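Local coordinates for cellulase (Bacteroides salanitronis, PDB 6WQY), which is a broad-specificity GH5_4 endoglucanase whose catalytic TIM-barrel domain, part of a longer protein, probably cleaves internal beta-1,4 linkages of cellulose and related polysaccharides, at residues Trp35-Gln40 with Ala62-Leu67; Phe252-Asp257 with Ala279-Glu284; Met310-Arg315 with Leu325-Tyr330; Pro342-Ala347 with Trp357-His362. All blocks are in the same frame, centred on the assembly; numbering follows the deposited sequence.

All four contacts belong to one eight-stranded parallel (beta/alpha)8 barrel, following one another along the chain without interleaving. Interactions 1 and 4 rest on strands 34-37 and 342-346, the first and last, neighbours where the barrel closes; their centres lie about 7 Å apart. Interaction 3, on the segment leaving strand 305-310, stands about 11 Å between centres from interaction 4 and equally far from interaction 2, which ties together loops following strand 246-251. Interactions 1 and 2 are the most distant pair, about 26 Å between centres. Together they trace an arc from the sixth strand to the closing seam; probable hydrogen bonds, Gln40 OE1 with His362 ND1 and Asp254 O with Tyr327 OH, join 1 to 4 and 2 to 3.

Interaction 1: residues Trp35-Gln40 with Ala62-Leu67; sequences WNLGNQ and ALFDAL
Trp35, on the first strand of the (beta/alpha)8 barrel, and Leu37 two residues on meet Leu63, Phe64 and Leu67 of helix 61-70, packing strand against helix with the axes 11.6 Å apart and nearly antiparallel. In a CH-pi contact, Leu67 CD2 sits 3.7 Å from the centroid of the Trp35 five-membered ring, 16° off its normal. With CG opposite the backbone N (chi1 -176°), the indole turns toward the helix beneath that methyl. Apolar contacts surround it. The other Leu67 branch lies against the six-membered part, CD1 to Trp35 CE3 3.5 Å, while Leu63 CD2 reaches Trp35 CH2 at 3.9 Å. The indole NE1 is bonded to Asp346 OD2 on the last barrel strand. An alanine in place of Trp35 is likely to open a gap beneath Leu67 and leave Asp346 without that donor. Leu37, the centre of an inverse gamma turn, touches Leu63 CD2 with its CD1 at 3.5 Å and brings CD2 to the edge of the Phe64 ring, 4.2 Å from CZ.

Interaction 2: residues Phe252-Asp257 with Ala279-Glu284; sequences FYDPID and ADWGDE
Pro255 lies over one face of the Trp281 indole, joining the TIM-barrel loops after strand 246-251 and before helix 284-299. Trp281 CG lies between its backbone N and carbonyl carbon (chi1 73°), which brings the indole across to the proline. Pro255 CB is 3.6 Å from Trp281 CE2 and forms a CH-pi contact with the five-membered ring. Beside it, Asp254 CG approaches Trp281 CH2 at 3.5 Å, the carboxylate plane turned 59° from the ring. Proline CD also packs on Gly282 O, and CG on Ala279 CB. Gly282 (phi 86°) comes so close that a CB there would clash with Pro255 CB. The Asp254-Pro255 peptide is cis, consistent with the way the proline ring is turned to the second loop, and Asn286 anchors Asp254 through OD2. Water links the segments further: one molecule donates to both Asp254 O and Gly282 O, at 2.9 and 2.8 Å respectively. A second lies in the indole plane, donating to Asp257 OD2 at 2.7 Å and accepting a weak bond from Trp281 NE1.

Interaction 3: residues Met310-Arg315 with Leu325-Tyr330; sequences MGCVHR and LYYLEY
Tyr327 reaches from its helix across Gly311 and Cys312, its CG anti to the backbone N (chi1 175°), which swings the ring toward the loop. Beyond CB, one side of the ring does the touching: CD2 lies 3.8 Å from Cys312 CB, and CE2 is 3.6 Å from Gly311 O. The sulfur of Cys312 also sits obliquely beside this ring, 5.0 Å from its centroid. At the tip, OH bonds to Asp254 O and accepts from a water 2.9 Å away, which in turn accepts from Gly311 N. The phenol thus pins the loop through this water as well as by packing. One helix position on, Leu328 presses its CD2 methyl to 3.7 Å from Gly311 CA, and Met310, bent at chi2 and chi3, folds its CE to 4.0 Å from that same methyl. The extended, positive-phi backbone of Gly311 would drive a CB into Met310 O. These contacts bind the segment leaving barrel strand 305-310 to helix 318-337 within a beta-alpha unit of the TIM barrel.

Interaction 4: residues Pro342-Ala347 with Trp357-His362; sequences PFYWDA and WALFNH
With CG anti to the backbone N in both Tyr344 (chi1 177°) and Asp346 (chi1 -170°), these residues of the last TIM-barrel strand extend to meet the loop 357-362. Tyr344 OH donates to Trp357 O at 2.7 Å, while Leu359 CD1 lies over the tyrosine face, 3.9 Å from the ring centroid. The Asp346 carboxylate is the polar hub. OD1 receives His362 NE2 at 2.8 Å, in the imidazole plane but from above the carboxylate plane; the other imidazole nitrogen, ND1, is held by Gln40. OD2 takes Leu359 N at 2.8 Å from the opposite side of that plane, and Phe360 N more weakly. Gly348 N is a further donor to OD1. A leucine in place of Asp346 would probably leave His362 NE2 and Leu359 N without their acceptor and the loop less firmly tied to the strand. Nearby, Trp345 and Trp357 form a T-shaped pair, planes at 83°. Trp345 presents its edge, with CD1 over the centre of the Trp357 indole and 3.7 Å from its CD2.

Interaction 1: residues Trp35-Gln40 with Ala62-Leu67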
loop_
_atom_site.group_PDB
_atom_site.type_symbol
_atom_site.label_atom_id
_atom_site.label_comp_id
_atom_site.label_asym_id
_atom_site.label_seq_id
_atom_site.Cartn_x
_atom_site.Cartn_y
_atom_site.Cartn_z
ATOM N N TRP A 35 8.726 0.477 0.068
ATOM C CA TRP A 35 8.745 1.499 -0.968
ATOM C C TRP A 35 7.701 1.131 -2.008
ATOM O O TRP A 35 7.590 -0.035 -2.385
ATOM C CB TRP A 35 10.135 1.549 -1.581
ATOM C CG TRP A 35 10.414 2.599 -2.618
ATOM C CD1 TRP A 35 10.926 3.847 -2.396
ATOM C CD2 TRP A 35 10.297 2.461 -4.039
ATOM N NE1 TRP A 35 11.145 4.496 -3.595
ATOM C CE2 TRP A 35 10.760 3.668 -4.622
ATOM C CE3 TRP A 35 9.874 1.428 -4.876
ATOM C CZ2 TRP A 35 10.783 3.868 -6.011
ATOM C CZ3 TRP A 35 9.887 1.630 -6.245
ATOM C CH2 TRP A 35 10.355 2.837 -6.798
ATOM N N ASN A 36 6.956 2.135 -2.482
ATOM C CA ASN A 36 5.960 1.945 -3.526
ATOM C C ASN A 36 6.486 2.341 -4.896
ATOM O O ASN A 36 7.011 3.447 -5.068
ATOM C CB ASN A 36 4.729 2.848 -3.313
ATOM C CG ASN A 36 3.753 2.321 -2.294
ATOM O OD1 ASN A 36 2.821 1.590 -2.639
ATOM N ND2 ASN A 36 3.930 2.719 -1.048
ATOM N N LEU A 37 6.277 1.462 -5.869
ATOM C CA LEU A 37 6.530 1.741 -7.287
ATOM C C LEU A 37 5.326 2.504 -7.844
ATOM O O LEU A 37 4.424 1.951 -8.469
ATOM C CB LEU A 37 6.742 0.422 -8.017
ATOM C CG LEU A 37 7.105 0.522 -9.495
ATOM C CD1 LEU A 37 8.467 1.135 -9.685
ATOM C CD2 LEU A 37 7.017 -0.839 -10.144
ATOM N N GLY A 38 5.273 3.811 -7.546
ATOM C CA GLY A 38 4.093 4.604 -7.835
ATOM C C GLY A 38 4.126 5.271 -9.204
ATOM O O GLY A 38 5.169 5.470 -9.815
ATOM N N ASN A 39 2.935 5.668 -9.663
ATOM C CA ASN A 39 2.763 6.232 -11.009
ATOM C C ASN A 39 3.426 5.350 -12.061
ATOM O O ASN A 39 4.064 5.829 -12.995
ATOM C CB ASN A 39 3.235 7.678 -11.102
ATOM C CG ASN A 39 2.261 8.661 -10.483
ATOM O OD1 ASN A 39 1.321 8.281 -9.820
ATOM N ND2 ASN A 39 2.500 9.951 -10.713
ATOM N N GLN A 40 3.237 4.044 -11.919
ATOM C CA GLN A 40 3.921 3.030 -12.720
ATOM C C GLN A 40 2.852 2.076 -13.254
ATOM O O GLN A 40 2.063 2.476 -14.119
ATOM C CB GLN A 40 5.036 2.393 -11.899
ATOM C CG GLN A 40 6.092 1.694 -12.737
ATOM C CD GLN A 40 7.081 2.655 -13.364
ATOM O OE1 GLN A 40 7.527 3.612 -12.742
ATOM N NE2 GLN A 40 7.459 2.380 -14.602
ATOM N N ALA A 62 17.308 -2.959 -12.734
ATOM C CA ALA A 62 18.262 -2.023 -12.158
ATOM C C ALA A 62 17.640 -1.219 -11.023
ATOM O O ALA A 62 18.303 -0.932 -10.020
ATOM C CB ALA A 62 18.820 -1.090 -13.231
ATOM N N LEU A 63 16.374 -0.831 -11.159
ATOM C CA LEU A 63 15.698 -0.128 -10.069
ATOM C C LEU A 63 15.639 -0.998 -8.821
ATOM O O LEU A 63 15.958 -0.548 -7.719
ATOM C CB LEU A 63 14.283 0.285 -10.482
ATOM C CG LEU A 63 13.416 0.781 -9.318
ATOM C CD1 LEU A 63 13.938 2.088 -8.723
ATOM C CD2 LEU A 63 11.971 0.886 -9.744
ATOM N N PHE A 64 15.195 -2.243 -8.969
ATOM C CA PHE A 64 15.018 -3.108 -7.805
ATOM C C PHE A 64 16.345 -3.447 -7.155
ATOM O O PHE A 64 16.429 -3.516 -5.924
ATOM C CB PHE A 64 14.174 -4.320 -8.192
ATOM C CG PHE A 64 12.719 -3.978 -8.341
ATOM C CD1 PHE A 64 12.238 -3.377 -9.489
ATOM C CD2 PHE A 64 11.837 -4.221 -7.304
ATOM C CE1 PHE A 64 10.901 -3.030 -9.594
ATOM C CE2 PHE A 64 10.508 -3.900 -7.404
ATOM C CZ PHE A 64 10.036 -3.298 -8.548
ATOM N N ASP A 65 17.399 -3.614 -7.952
ATOM C CA ASP A 65 18.721 -3.805 -7.380
ATOM C C ASP A 65 19.121 -2.596 -6.548
ATOM O O ASP A 65 19.702 -2.732 -5.463
ATOM C CB ASP A 65 19.735 -4.012 -8.500
ATOM C CG ASP A 65 19.598 -5.340 -9.213
ATOM O OD1 ASP A 65 18.854 -6.228 -8.759
ATOM O OD2 ASP A 65 20.271 -5.503 -10.259
ATOM N N ALA A 66 18.810 -1.393 -7.049
ATOM C CA ALA A 66 19.130 -0.173 -6.327
ATOM C C ALA A 66 18.332 -0.074 -5.033
ATOM O O ALA A 66 18.870 0.365 -4.007
ATOM C CB ALA A 66 18.888 1.048 -7.215
ATOM N N LEU A 67 17.055 -0.468 -5.051
ATOM C CA LEU A 67 16.253 -0.431 -3.826
ATOM C C LEU A 67 16.857 -1.340 -2.760
ATOM O O LEU A 67 16.952 -0.970 -1.585
ATOM C CB LEU A 67 14.825 -0.868 -4.132
ATOM C CG LEU A 67 14.027 0.082 -5.018
ATOM C CD1 LEU A 67 12.735 -0.559 -5.464
ATOM C CD2 LEU A 67 13.739 1.389 -4.309
#

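Interaction 2: residues Phe252-Asp257 with Ala279-Glu284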
loop_
_atom_site.group_PDB
_atom_site.type_symbol
_atom_site.label_atom_id
_atom_site.label_comp_id
_atom_site.label_asym_id
_atom_site.label_seq_id
_atom_site.Cartn_x
_atom_site.Cartn_y
_atom_site.Cartn_z
ATOM N N PHE A 252 -1.383 6.421 5.430
ATOM C CA PHE A 252 -1.189 7.484 6.408
ATOM C C PHE A 252 -0.360 8.605 5.804
ATOM O O PHE A 252 0.857 8.459 5.654
ATOM C CB PHE A 252 -0.509 6.971 7.679
ATOM C CG PHE A 252 -0.337 8.030 8.730
ATOM C CD1 PHE A 252 -1.397 8.386 9.553
ATOM C CD2 PHE A 252 0.875 8.687 8.893
ATOM C CE1 PHE A 252 -1.244 9.356 10.522
ATOM C CE2 PHE A 252 1.027 9.658 9.859
ATOM C CZ PHE A 252 -0.031 9.992 10.668
ATOM N N TYR A 253 -1.014 9.724 5.524
ATOM C CA TYR A 253 -0.368 10.915 4.991
ATOM C C TYR A 253 -0.601 12.131 5.885
ATOM O O TYR A 253 -0.291 13.266 5.486
ATOM C CB TYR A 253 -0.882 11.222 3.596
ATOM C CG TYR A 253 -0.490 10.247 2.507
ATOM C CD1 TYR A 253 0.786 10.291 1.965
ATOM C CD2 TYR A 253 -1.400 9.333 1.989
ATOM C CE1 TYR A 253 1.145 9.461 0.923
ATOM C CE2 TYR A 253 -1.038 8.483 0.957
ATOM C CZ TYR A 253 0.233 8.557 0.418
ATOM O OH TYR A 253 0.629 7.808 -0.663
ATOM N N ASP A 254 -1.131 11.941 7.088
ATOM C CA ASP A 254 -1.558 13.090 7.872
ATOM C C ASP A 254 -0.364 13.975 8.227
ATOM O O ASP A 254 0.656 13.460 8.694
ATOM C CB ASP A 254 -2.193 12.654 9.195
ATOM C CG ASP A 254 -3.493 11.902 9.040
ATOM O OD1 ASP A 254 -4.035 11.795 7.913
ATOM O OD2 ASP A 254 -4.002 11.430 10.111
ATOM N N PRO A 255 -0.471 15.305 8.093
ATOM C CA PRO A 255 -1.561 16.072 7.472
ATOM C C PRO A 255 -1.267 16.232 5.981
ATOM O O PRO A 255 -0.187 16.744 5.626
ATOM C CB PRO A 255 -1.510 17.409 8.211
ATOM C CG PRO A 255 -0.061 17.569 8.599
ATOM C CD PRO A 255 0.574 16.199 8.628
ATOM N N ILE A 256 -2.189 15.811 5.111
ATOM C CA ILE A 256 -1.915 15.798 3.679
ATOM C C ILE A 256 -1.576 17.179 3.142
ATOM O O ILE A 256 -0.801 17.300 2.184
ATOM C CB ILE A 256 -3.077 15.129 2.917
ATOM C CG1 ILE A 256 -2.739 14.934 1.438
ATOM C CG2 ILE A 256 -4.358 15.920 3.070
ATOM C CD1 ILE A 256 -1.641 13.937 1.171
ATOM N N ASP A 257 -2.140 18.246 3.712
ATOM C CA ASP A 257 -1.776 19.568 3.218
ATOM C C ASP A 257 -0.275 19.806 3.325
ATOM O O ASP A 257 0.300 20.499 2.476
ATOM C CB ASP A 257 -2.537 20.656 3.982
ATOM C CG ASP A 257 -3.996 20.756 3.566
ATOM O OD1 ASP A 257 -4.414 20.042 2.625
ATOM O OD2 ASP A 257 -4.732 21.550 4.193
ATOM N N ALA A 279 0.495 23.403 8.842
ATOM C CA ALA A 279 -0.921 23.070 8.910
ATOM C C ALA A 279 -1.410 23.207 10.348
ATOM O O ALA A 279 -0.625 23.181 11.301
ATOM C CB ALA A 279 -1.148 21.641 8.420
ATOM N N ASP A 280 -2.726 23.348 10.512
ATOM C CA ASP A 280 -3.283 23.611 11.834
ATOM C C ASP A 280 -3.582 22.341 12.621
ATOM O O ASP A 280 -4.228 22.418 13.673
ATOM C CB ASP A 280 -4.520 24.512 11.757
ATOM C CG ASP A 280 -5.673 23.881 11.000
ATOM O OD1 ASP A 280 -5.622 22.673 10.699
ATOM O OD2 ASP A 280 -6.645 24.606 10.705
ATOM N N TRP A 281 -3.109 21.187 12.154
ATOM C CA TRP A 281 -3.317 19.928 12.855
ATOM C C TRP A 281 -2.236 18.961 12.396
ATOM O O TRP A 281 -1.408 19.281 11.539
ATOM C CB TRP A 281 -4.715 19.372 12.560
ATOM C CG TRP A 281 -4.824 18.826 11.175
ATOM C CD1 TRP A 281 -4.897 19.546 10.012
ATOM C CD2 TRP A 281 -4.862 17.445 10.798
ATOM N NE1 TRP A 281 -4.973 18.697 8.943
ATOM C CE2 TRP A 281 -4.952 17.401 9.394
ATOM C CE3 TRP A 281 -4.828 16.239 11.507
ATOM C CZ2 TRP A 281 -5.020 16.204 8.685
ATOM C CZ3 TRP A 281 -4.888 15.056 10.799
ATOM C CH2 TRP A 281 -4.992 15.048 9.403
ATOM N N GLY A 282 -2.238 17.770 12.981
ATOM C CA GLY A 282 -1.482 16.664 12.423
ATOM C C GLY A 282 -0.027 16.570 12.825
ATOM O O GLY A 282 0.772 16.003 12.073
ATOM N N ASP A 283 0.335 17.106 13.987
ATOM C CA ASP A 283 1.714 17.048 14.474
ATOM C C ASP A 283 2.002 15.729 15.176
ATOM O O ASP A 283 1.307 14.734 14.933
ATOM C CB ASP A 283 1.996 18.305 15.302
ATOM C CG ASP A 283 1.946 19.559 14.440
ATOM O OD1 ASP A 283 2.637 19.598 13.404
ATOM O OD2 ASP A 283 1.204 20.500 14.808
ATOM N N GLU A 284 3.043 15.696 16.005
ATOM C CA GLU A 284 3.542 14.435 16.541
ATOM C C GLU A 284 2.468 13.641 17.267
ATOM O O GLU A 284 2.434 12.405 17.168
ATOM C CB GLU A 284 4.697 14.714 17.513
ATOM C CG GLU A 284 5.976 15.261 16.878
ATOM C CD GLU A 284 6.020 16.774 16.716
ATOM O OE1 GLU A 284 4.958 17.445 16.748
ATOM O OE2 GLU A 284 7.159 17.308 16.564
HETATM O O HOH W 1 0.197 13.317 11.553
HETATM O O HOH W 2 -4.787 21.195 6.881
#

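Interaction 3: residues Met310-Arg315 with Leu325-Tyr330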
loop_
_atom_site.group_PDB
_atom_site.type_symbol
_atom_site.label_atom_id
_atom_site.label_comp_id
_atom_site.label_asym_id
_atom_site.label_seq_id
_atom_site.Cartn_x
_atom_site.Cartn_y
_atom_site.Cartn_z
ATOM N N MET A 310 2.703 6.034 2.803
ATOM C CA MET A 310 3.026 7.167 3.670
ATOM C C MET A 310 4.085 7.968 2.909
ATOM O O MET A 310 4.588 7.515 1.874
ATOM C CB MET A 310 3.499 6.714 5.061
ATOM C CG MET A 310 4.594 5.669 5.069
ATOM S SD MET A 310 6.259 6.257 4.688
ATOM C CE MET A 310 6.605 7.328 6.093
ATOM N N GLY A 311 4.426 9.162 3.391
ATOM C CA GLY A 311 5.519 9.899 2.791
ATOM C C GLY A 311 5.343 11.398 2.926
ATOM O O GLY A 311 4.436 11.884 3.599
ATOM N N CYS A 312 6.241 12.133 2.258
ATOM C CA CYS A 312 6.249 13.588 2.315
ATOM C C CYS A 312 7.101 14.074 1.156
ATOM O O CYS A 312 8.195 13.542 0.941
ATOM C CB CYS A 312 6.855 14.071 3.645
ATOM S SG CYS A 312 6.751 15.831 3.930
ATOM N N VAL A 313 6.620 15.092 0.432
ATOM C CA VAL A 313 7.326 15.572 -0.749
ATOM C C VAL A 313 8.556 16.400 -0.370
ATOM O O VAL A 313 8.665 16.988 0.709
ATOM C CB VAL A 313 6.411 16.349 -1.714
ATOM C CG1 VAL A 313 5.295 15.457 -2.224
ATOM C CG2 VAL A 313 5.868 17.625 -1.070
ATOM N N HIS A 314 9.491 16.452 -1.308
ATOM C CA HIS A 314 10.748 17.182 -1.206
ATOM C C HIS A 314 10.536 18.686 -1.230
ATOM O O HIS A 314 9.667 19.210 -1.932
ATOM C CB HIS A 314 11.626 16.759 -2.390
ATOM C CG HIS A 314 12.913 17.503 -2.545
ATOM N ND1 HIS A 314 13.946 17.436 -1.632
ATOM C CD2 HIS A 314 13.363 18.273 -3.562
ATOM C CE1 HIS A 314 14.964 18.158 -2.071
ATOM N NE2 HIS A 314 14.637 18.675 -3.242
ATOM N N ARG A 315 11.370 19.378 -0.463
ATOM C CA ARG A 315 11.486 20.830 -0.512
ATOM C C ARG A 315 12.905 21.202 -0.934
ATOM O O ARG A 315 13.878 20.678 -0.383
ATOM C CB ARG A 315 11.170 21.463 0.845
ATOM C CG ARG A 315 9.683 21.759 1.064
ATOM C CD ARG A 315 8.819 20.532 1.318
ATOM N NE ARG A 315 7.491 20.969 1.732
ATOM C CZ ARG A 315 6.517 20.163 2.139
ATOM N NH1 ARG A 315 6.685 18.843 2.155
ATOM N NH2 ARG A 315 5.355 20.685 2.510
ATOM N N LEU A 325 12.567 15.731 6.566
ATOM C CA LEU A 325 13.318 14.584 7.060
ATOM C C LEU A 325 12.908 14.246 8.480
ATOM O O LEU A 325 12.796 13.072 8.838
ATOM C CB LEU A 325 14.820 14.817 6.945
ATOM C CG LEU A 325 15.374 14.551 5.552
ATOM C CD1 LEU A 325 14.903 15.557 4.522
ATOM C CD2 LEU A 325 16.896 14.499 5.581
ATOM N N TYR A 326 12.683 15.269 9.314
ATOM C CA TYR A 326 12.181 15.029 10.664
ATOM C C TYR A 326 10.833 14.313 10.630
ATOM O O TYR A 326 10.639 13.322 11.339
ATOM C CB TYR A 326 12.110 16.348 11.447
ATOM C CG TYR A 326 11.363 16.216 12.756
ATOM C CD1 TYR A 326 11.753 15.292 13.716
ATOM C CD2 TYR A 326 10.251 16.995 13.020
ATOM C CE1 TYR A 326 11.060 15.149 14.896
ATOM C CE2 TYR A 326 9.542 16.860 14.195
ATOM C CZ TYR A 326 9.954 15.931 15.133
ATOM O OH TYR A 326 9.269 15.780 16.321
ATOM N N TYR A 327 9.899 14.801 9.815
ATOM C CA TYR A 327 8.601 14.149 9.682
ATOM C C TYR A 327 8.760 12.678 9.309
ATOM O O TYR A 327 8.162 11.792 9.937
ATOM C CB TYR A 327 7.758 14.884 8.621
ATOM C CG TYR A 327 6.444 14.191 8.331
ATOM C CD1 TYR A 327 5.312 14.465 9.090
ATOM C CD2 TYR A 327 6.344 13.246 7.329
ATOM C CE1 TYR A 327 4.113 13.815 8.854
ATOM C CE2 TYR A 327 5.146 12.595 7.084
ATOM C CZ TYR A 327 4.046 12.877 7.844
ATOM O OH TYR A 327 2.873 12.192 7.579
ATOM N N LEU A 328 9.548 12.386 8.271
ATOM C CA LEU A 328 9.685 11.008 7.816
ATOM C C LEU A 328 10.352 10.139 8.861
ATOM O O LEU A 328 9.948 8.989 9.070
ATOM C CB LEU A 328 10.449 10.977 6.493
ATOM C CG LEU A 328 9.695 11.554 5.293
ATOM C CD1 LEU A 328 10.607 11.635 4.097
ATOM C CD2 LEU A 328 8.475 10.705 4.950
ATOM N N GLU A 329 11.373 10.670 9.533
ATOM C CA GLU A 329 12.031 9.921 10.599
ATOM C C GLU A 329 11.059 9.665 11.741
ATOM O O GLU A 329 10.984 8.545 12.271
ATOM C CB GLU A 329 13.277 10.676 11.082
ATOM C CG GLU A 329 14.232 9.830 11.909
ATOM C CD GLU A 329 15.550 10.520 12.247
ATOM O OE1 GLU A 329 15.809 11.673 11.864
ATOM O OE2 GLU A 329 16.349 9.887 12.989
ATOM N N TYR A 330 10.280 10.682 12.114
ATOM C CA TYR A 330 9.333 10.534 13.214
ATOM C C TYR A 330 8.266 9.494 12.892
ATOM O O TYR A 330 7.920 8.648 13.740
ATOM C CB TYR A 330 8.675 11.879 13.531
ATOM C CG TYR A 330 7.940 11.842 14.838
ATOM C CD1 TYR A 330 6.620 11.439 14.911
ATOM C CD2 TYR A 330 8.585 12.167 16.014
ATOM C CE1 TYR A 330 5.962 11.376 16.118
ATOM C CE2 TYR A 330 7.934 12.107 17.226
ATOM C CZ TYR A 330 6.626 11.705 17.271
ATOM O OH TYR A 330 5.961 11.630 18.472
HETATM O O HOH W 3 3.219 9.827 6.013
#

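Interaction 4: residues Pro342-Ala347 with Trp357-His362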
loop_
_atom_site.group_PDB
_atom_site.type_symbol
_atom_site.label_atom_id
_atom_site.label_comp_id
_atom_site.label_asym_id
_atom_site.label_seq_id
_atom_site.Cartn_x
_atom_site.Cartn_y
_atom_site.Cartn_z
ATOM N N PRO A 342 6.122 0.544 7.352
ATOM C CA PRO A 342 5.697 1.641 6.476
ATOM C C PRO A 342 6.262 1.503 5.074
ATOM O O PRO A 342 7.424 1.113 4.897
ATOM C CB PRO A 342 6.293 2.865 7.177
ATOM C CG PRO A 342 7.609 2.339 7.741
ATOM C CD PRO A 342 7.348 0.881 8.111
ATOM N N PHE A 343 5.445 1.859 4.071
ATOM C CA PHE A 343 5.830 1.839 2.661
ATOM C C PHE A 343 5.769 3.263 2.118
ATOM O O PHE A 343 4.684 3.842 1.992
ATOM C CB PHE A 343 4.900 0.933 1.847
ATOM C CG PHE A 343 5.127 -0.547 2.070
ATOM C CD1 PHE A 343 4.784 -1.152 3.277
ATOM C CD2 PHE A 343 5.661 -1.327 1.069
ATOM C CE1 PHE A 343 5.005 -2.515 3.475
ATOM C CE2 PHE A 343 5.875 -2.685 1.255
ATOM C CZ PHE A 343 5.542 -3.277 2.458
ATOM N N TYR A 344 6.929 3.818 1.793
ATOM C CA TYR A 344 7.030 5.180 1.279
ATOM C C TYR A 344 6.433 5.270 -0.123
ATOM O O TYR A 344 6.662 4.398 -0.962
ATOM C CB TYR A 344 8.525 5.574 1.276
ATOM C CG TYR A 344 8.773 6.940 0.684
ATOM C CD1 TYR A 344 8.733 8.088 1.468
ATOM C CD2 TYR A 344 8.976 7.092 -0.687
ATOM C CE1 TYR A 344 8.897 9.336 0.903
ATOM C CE2 TYR A 344 9.126 8.336 -1.252
ATOM C CZ TYR A 344 9.086 9.453 -0.450
ATOM O OH TYR A 344 9.210 10.717 -0.987
ATOM N N TRP A 345 5.675 6.340 -0.386
ATOM C CA TRP A 345 5.043 6.545 -1.690
ATOM C C TRP A 345 5.991 7.267 -2.644
ATOM O O TRP A 345 6.242 8.467 -2.490
ATOM C CB TRP A 345 3.749 7.359 -1.542
ATOM C CG TRP A 345 3.103 7.616 -2.874
ATOM C CD1 TRP A 345 3.045 8.791 -3.538
ATOM C CD2 TRP A 345 2.499 6.643 -3.730
ATOM N NE1 TRP A 345 2.432 8.625 -4.758
ATOM C CE2 TRP A 345 2.086 7.306 -4.901
ATOM C CE3 TRP A 345 2.235 5.275 -3.606
ATOM C CZ2 TRP A 345 1.446 6.641 -5.947
ATOM C CZ3 TRP A 345 1.615 4.618 -4.648
ATOM C CH2 TRP A 345 1.223 5.301 -5.797
ATOM N N ASP A 346 6.474 6.557 -3.661
ATOM C CA ASP A 346 7.414 7.123 -4.639
ATOM C C ASP A 346 6.740 7.157 -6.013
ATOM O O ASP A 346 6.733 6.172 -6.760
ATOM C CB ASP A 346 8.726 6.337 -4.665
ATOM C CG ASP A 346 9.805 7.019 -5.469
ATOM O OD1 ASP A 346 9.497 7.521 -6.572
ATOM O OD2 ASP A 346 10.971 7.047 -5.001
ATOM N N ALA A 347 6.201 8.327 -6.377
ATOM C CA ALA A 347 5.535 8.503 -7.658
ATOM C C ALA A 347 6.522 8.730 -8.791
ATOM O O ALA A 347 6.101 8.867 -9.931
ATOM C CB ALA A 347 4.561 9.692 -7.583
ATOM N N TRP A 357 7.676 13.343 -4.970
ATOM C CA TRP A 357 7.868 12.234 -4.056
ATOM C C TRP A 357 9.081 11.389 -4.418
ATOM O O TRP A 357 9.422 10.464 -3.683
ATOM C CB TRP A 357 6.652 11.293 -4.111
ATOM C CG TRP A 357 5.321 11.910 -3.860
ATOM C CD1 TRP A 357 4.503 12.500 -4.777
ATOM C CD2 TRP A 357 4.618 11.968 -2.608
ATOM N NE1 TRP A 357 3.350 12.931 -4.177
ATOM C CE2 TRP A 357 3.388 12.613 -2.848
ATOM C CE3 TRP A 357 4.904 11.535 -1.316
ATOM C CZ2 TRP A 357 2.455 12.845 -1.851
ATOM C CZ3 TRP A 357 3.961 11.757 -0.325
ATOM C CH2 TRP A 357 2.760 12.414 -0.598
ATOM N N ALA A 358 9.734 11.663 -5.546
ATOM C CA ALA A 358 10.696 10.716 -6.094
ATOM C C ALA A 358 11.969 10.640 -5.260
ATOM O O ALA A 358 12.579 11.670 -4.934
ATOM C CB ALA A 358 11.070 11.143 -7.516
ATOM N N LEU A 359 12.400 9.423 -4.981
ATOM C CA LEU A 359 13.721 9.131 -4.433
ATOM C C LEU A 359 14.636 8.490 -5.460
ATOM O O LEU A 359 15.855 8.700 -5.401
ATOM C CB LEU A 359 13.611 8.206 -3.219
ATOM C CG LEU A 359 12.724 8.704 -2.082
ATOM C CD1 LEU A 359 12.665 7.657 -0.962
ATOM C CD2 LEU A 359 13.174 10.040 -1.535
ATOM N N PHE A 360 14.074 7.721 -6.398
ATOM C CA PHE A 360 14.839 7.062 -7.439
ATOM C C PHE A 360 14.206 7.338 -8.797
ATOM O O PHE A 360 12.973 7.438 -8.914
ATOM C CB PHE A 360 14.812 5.526 -7.290
ATOM C CG PHE A 360 15.373 5.022 -5.997
ATOM C CD1 PHE A 360 14.569 4.924 -4.878
ATOM C CD2 PHE A 360 16.691 4.637 -5.901
ATOM C CE1 PHE A 360 15.076 4.466 -3.678
ATOM C CE2 PHE A 360 17.206 4.170 -4.704
ATOM C CZ PHE A 360 16.390 4.082 -3.594
ATOM N N ASN A 361 15.037 7.406 -9.832
ATOM C CA ASN A 361 14.528 7.251 -11.190
ATOM C C ASN A 361 14.051 5.805 -11.343
ATOM O O ASN A 361 14.801 4.862 -11.067
ATOM C CB ASN A 361 15.626 7.590 -12.199
ATOM C CG ASN A 361 15.135 7.534 -13.626
ATOM O OD1 ASN A 361 14.809 6.457 -14.129
ATOM N ND2 ASN A 361 15.073 8.675 -14.285
ATOM N N HIS A 362 12.781 5.618 -11.749
ATOM C CA HIS A 362 12.178 4.296 -11.746
ATOM C C HIS A 362 12.728 3.379 -12.831
ATOM O O HIS A 362 12.467 2.172 -12.787
ATOM C CB HIS A 362 10.658 4.396 -11.894
ATOM C CG HIS A 362 9.955 4.937 -10.689
ATOM N ND1 HIS A 362 8.589 4.803 -10.544
ATOM C CD2 HIS A 362 10.389 5.596 -9.584
ATOM C CE1 HIS A 362 8.207 5.362 -9.409
ATOM N NE2 HIS A 362 9.279 5.851 -8.807
#